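Local atomic coordinates of RV1873 (Mycobacterium tuberculosis, PDB entry 2JEK), a protein that is of unknown function but belongs to the DUF1810 family and folds as an all-helical, right-handed superhelix. Residues 57-62 with 66-71. Numbering follows the deposited sequence.
Sequences YGISSL and QAYLQH
L62 and Q66 meet through the first turn of helix 62-70: the N-H of Q66 bonds to the O of L62 at 2.9 Å, an i to i+4 helical bond with an N-H...O angle of 152°. The same carbonyl is brushed by the Q66 side chain, whose CG lies 3.3 Å from L62 O because chi1 of -68° sets CG beside its own backbone N. Beyond CG the chain runs extended, and its amide NE2 reaches 4.0 Å from CD2 of L62. That amide finds its hydrogen bond at A115 O, so a long polar residue suits this partly covered helix face. The branched apolar end of L62 suits a partly exposed place against L111 and A115. Further back, the CB of I59 points toward the helix, and CD1, the end of its CG1 arm, lies 4.0 Å from CD1 of Y68, meeting the ring obliquely; the two side chains cross at about a right angle. The CB of Y68 points toward the loop, and with CG anti to the backbone N (chi1 -172°) the ring passes I59, its OH end lying farther off. A beta-branched isoleucine fits this buried extended chain, where its backbone also bonds to Q44 and R46. S61 is the N-cap, its OG accepting from the N of E64. The contact thus closes the loop between helices 52-56 and 62-70 onto the latter. The large flat ring of Y68 suits its buried place, shared among P43, F13 of helix 11-17 (edge-to-face), L74 and L78 of helix 74-87 and F112 of helix 101-115, whose L111 also packs against I59.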
loop_
_atom_site.group_PDB
_atom_site.type_symbol
_atom_site.label_atom_id
_atom_site.label_comp_id
_atom_site.label_asym_id
_atom_site.label_seq_id
_atom_site.Cartn_x
_atom_site.Cartn_y
_atom_site.Cartn_z
ATOM N N TYR A 57 7.363 -4.906 8.365
ATOM C CA TYR A 57 6.212 -4.950 7.458
ATOM C C TYR A 57 6.577 -4.641 6.016
ATOM O O TYR A 57 5.704 -4.573 5.147
ATOM C CB TYR A 57 5.069 -4.062 7.983
ATOM C CG TYR A 57 4.522 -4.625 9.277
ATOM C CD1 TYR A 57 3.843 -5.848 9.284
ATOM C CD2 TYR A 57 4.702 -3.951 10.490
ATOM C CE1 TYR A 57 3.353 -6.402 10.474
ATOM C CE2 TYR A 57 4.208 -4.489 11.684
ATOM C CZ TYR A 57 3.534 -5.712 11.659
ATOM O OH TYR A 57 3.045 -6.254 12.826
ATOM N N GLY A 58 7.878 -4.481 5.773
ATOM C CA GLY A 58 8.386 -4.290 4.423
ATOM C C GLY A 58 8.202 -5.559 3.603
ATOM O O GLY A 58 8.305 -6.684 4.123
ATOM N N ILE A 59 7.900 -5.378 2.318
ATOM C CA ILE A 59 7.761 -6.491 1.372
ATOM C C ILE A 59 9.151 -6.841 0.865
ATOM O O ILE A 59 9.891 -5.951 0.446
ATOM C CB ILE A 59 6.824 -6.082 0.208
ATOM C CG1 ILE A 59 5.416 -5.791 0.741
ATOM C CG2 ILE A 59 6.798 -7.145 -0.918
ATOM C CD1 ILE A 59 4.587 -7.026 1.094
ATOM N N SER A 60 9.504 -8.127 0.906
ATOM C CA SER A 60 10.887 -8.532 0.632
ATOM C C SER A 60 11.266 -8.459 -0.850
ATOM O O SER A 60 12.429 -8.236 -1.193
ATOM C CB SER A 60 11.153 -9.949 1.150
ATOM O OG SER A 60 10.348 -10.900 0.482
ATOM N N SER A 61 10.286 -8.668 -1.718
ATOM C CA SER A 61 10.547 -8.887 -3.138
ATOM C C SER A 61 9.271 -8.741 -3.946
ATOM O O SER A 61 8.168 -8.749 -3.387
ATOM C CB SER A 61 11.098 -10.303 -3.337
ATOM O OG SER A 61 10.103 -11.267 -3.023
ATOM N N LEU A 62 9.404 -8.657 -5.273
ATOM C CA LEU A 62 8.212 -8.679 -6.116
ATOM C C LEU A 62 7.392 -9.971 -5.909
ATOM O O LEU A 62 6.161 -9.939 -5.947
ATOM C CB LEU A 62 8.545 -8.477 -7.605
ATOM C CG LEU A 62 7.337 -8.048 -8.454
ATOM C CD1 LEU A 62 6.936 -6.601 -8.137
ATOM C CD2 LEU A 62 7.592 -8.232 -9.943
ATOM N N GLN A 66 3.475 -10.403 -5.033
ATOM C CA GLN A 66 2.552 -11.238 -5.808
ATOM C C GLN A 66 1.793 -12.215 -4.914
ATOM O O GLN A 66 0.581 -12.393 -5.060
ATOM C CB GLN A 66 3.303 -11.967 -6.916
ATOM C CG GLN A 66 3.808 -10.995 -7.966
ATOM C CD GLN A 66 4.617 -11.629 -9.068
ATOM O OE1 GLN A 66 5.219 -12.691 -8.891
ATOM N NE2 GLN A 66 4.645 -10.962 -10.227
ATOM N N ALA A 67 2.507 -12.810 -3.966
ATOM C CA ALA A 67 1.862 -13.681 -2.970
ATOM C C ALA A 67 0.840 -12.918 -2.120
ATOM O O ALA A 67 -0.222 -13.437 -1.773
ATOM C CB ALA A 67 2.903 -14.341 -2.098
ATOM N N TYR A 68 1.170 -11.673 -1.795
ATOM C CA TYR A 68 0.289 -10.819 -1.007
ATOM C C TYR A 68 -1.037 -10.607 -1.747
ATOM O O TYR A 68 -2.127 -10.747 -1.176
ATOM C CB TYR A 68 1.015 -9.494 -0.747
ATOM C CG TYR A 68 0.331 -8.550 0.224
ATOM C CD1 TYR A 68 0.830 -8.373 1.521
ATOM C CD2 TYR A 68 -0.805 -7.836 -0.156
ATOM C CE1 TYR A 68 0.214 -7.504 2.400
ATOM C CE2 TYR A 68 -1.430 -6.971 0.730
ATOM C CZ TYR A 68 -0.920 -6.826 2.005
ATOM O OH TYR A 68 -1.505 -5.976 2.916
ATOM N N LEU A 69 -0.929 -10.309 -3.039
ATOM C CA LEU A 69 -2.107 -10.126 -3.872
ATOM C C LEU A 69 -2.949 -11.386 -4.020
ATOM O O LEU A 69 -4.169 -11.300 -4.128
ATOM C CB LEU A 69 -1.712 -9.603 -5.246
ATOM C CG LEU A 69 -1.191 -8.164 -5.277
ATOM C CD1 LEU A 69 -0.726 -7.869 -6.682
ATOM C CD2 LEU A 69 -2.272 -7.185 -4.867
ATOM N N GLN A 70 -2.295 -12.542 -4.046
ATOM C CA GLN A 70 -3.003 -13.821 -4.180
ATOM C C GLN A 70 -3.746 -14.195 -2.905
ATOM O O GLN A 70 -4.712 -14.967 -2.943
ATOM C CB GLN A 70 -2.026 -14.948 -4.496
ATOM C CG GLN A 70 -1.448 -14.931 -5.892
ATOM C CD GLN A 70 -0.398 -16.013 -6.078
ATOM O OE1 GLN A 70 0.518 -16.164 -5.258
ATOM N NE2 GLN A 70 -0.524 -16.774 -7.160
ATOM N N HIS A 71 -3.283 -13.670 -1.772
ATOM C CA HIS A 71 -3.859 -14.015 -0.472
ATOM C C HIS A 71 -5.315 -13.573 -0.444
ATOM O O HIS A 71 -5.623 -12.419 -0.738
ATOM C CB HIS A 71 -3.063 -13.338 0.647
ATOM C CG HIS A 71 -3.401 -13.834 2.018
ATOM N ND1 HIS A 71 -4.558 -13.475 2.672
ATOM C CD2 HIS A 71 -2.726 -14.651 2.860
ATOM C CE1 HIS A 71 -4.590 -14.062 3.856
ATOM N NE2 HIS A 71 -3.489 -14.779 3.996
#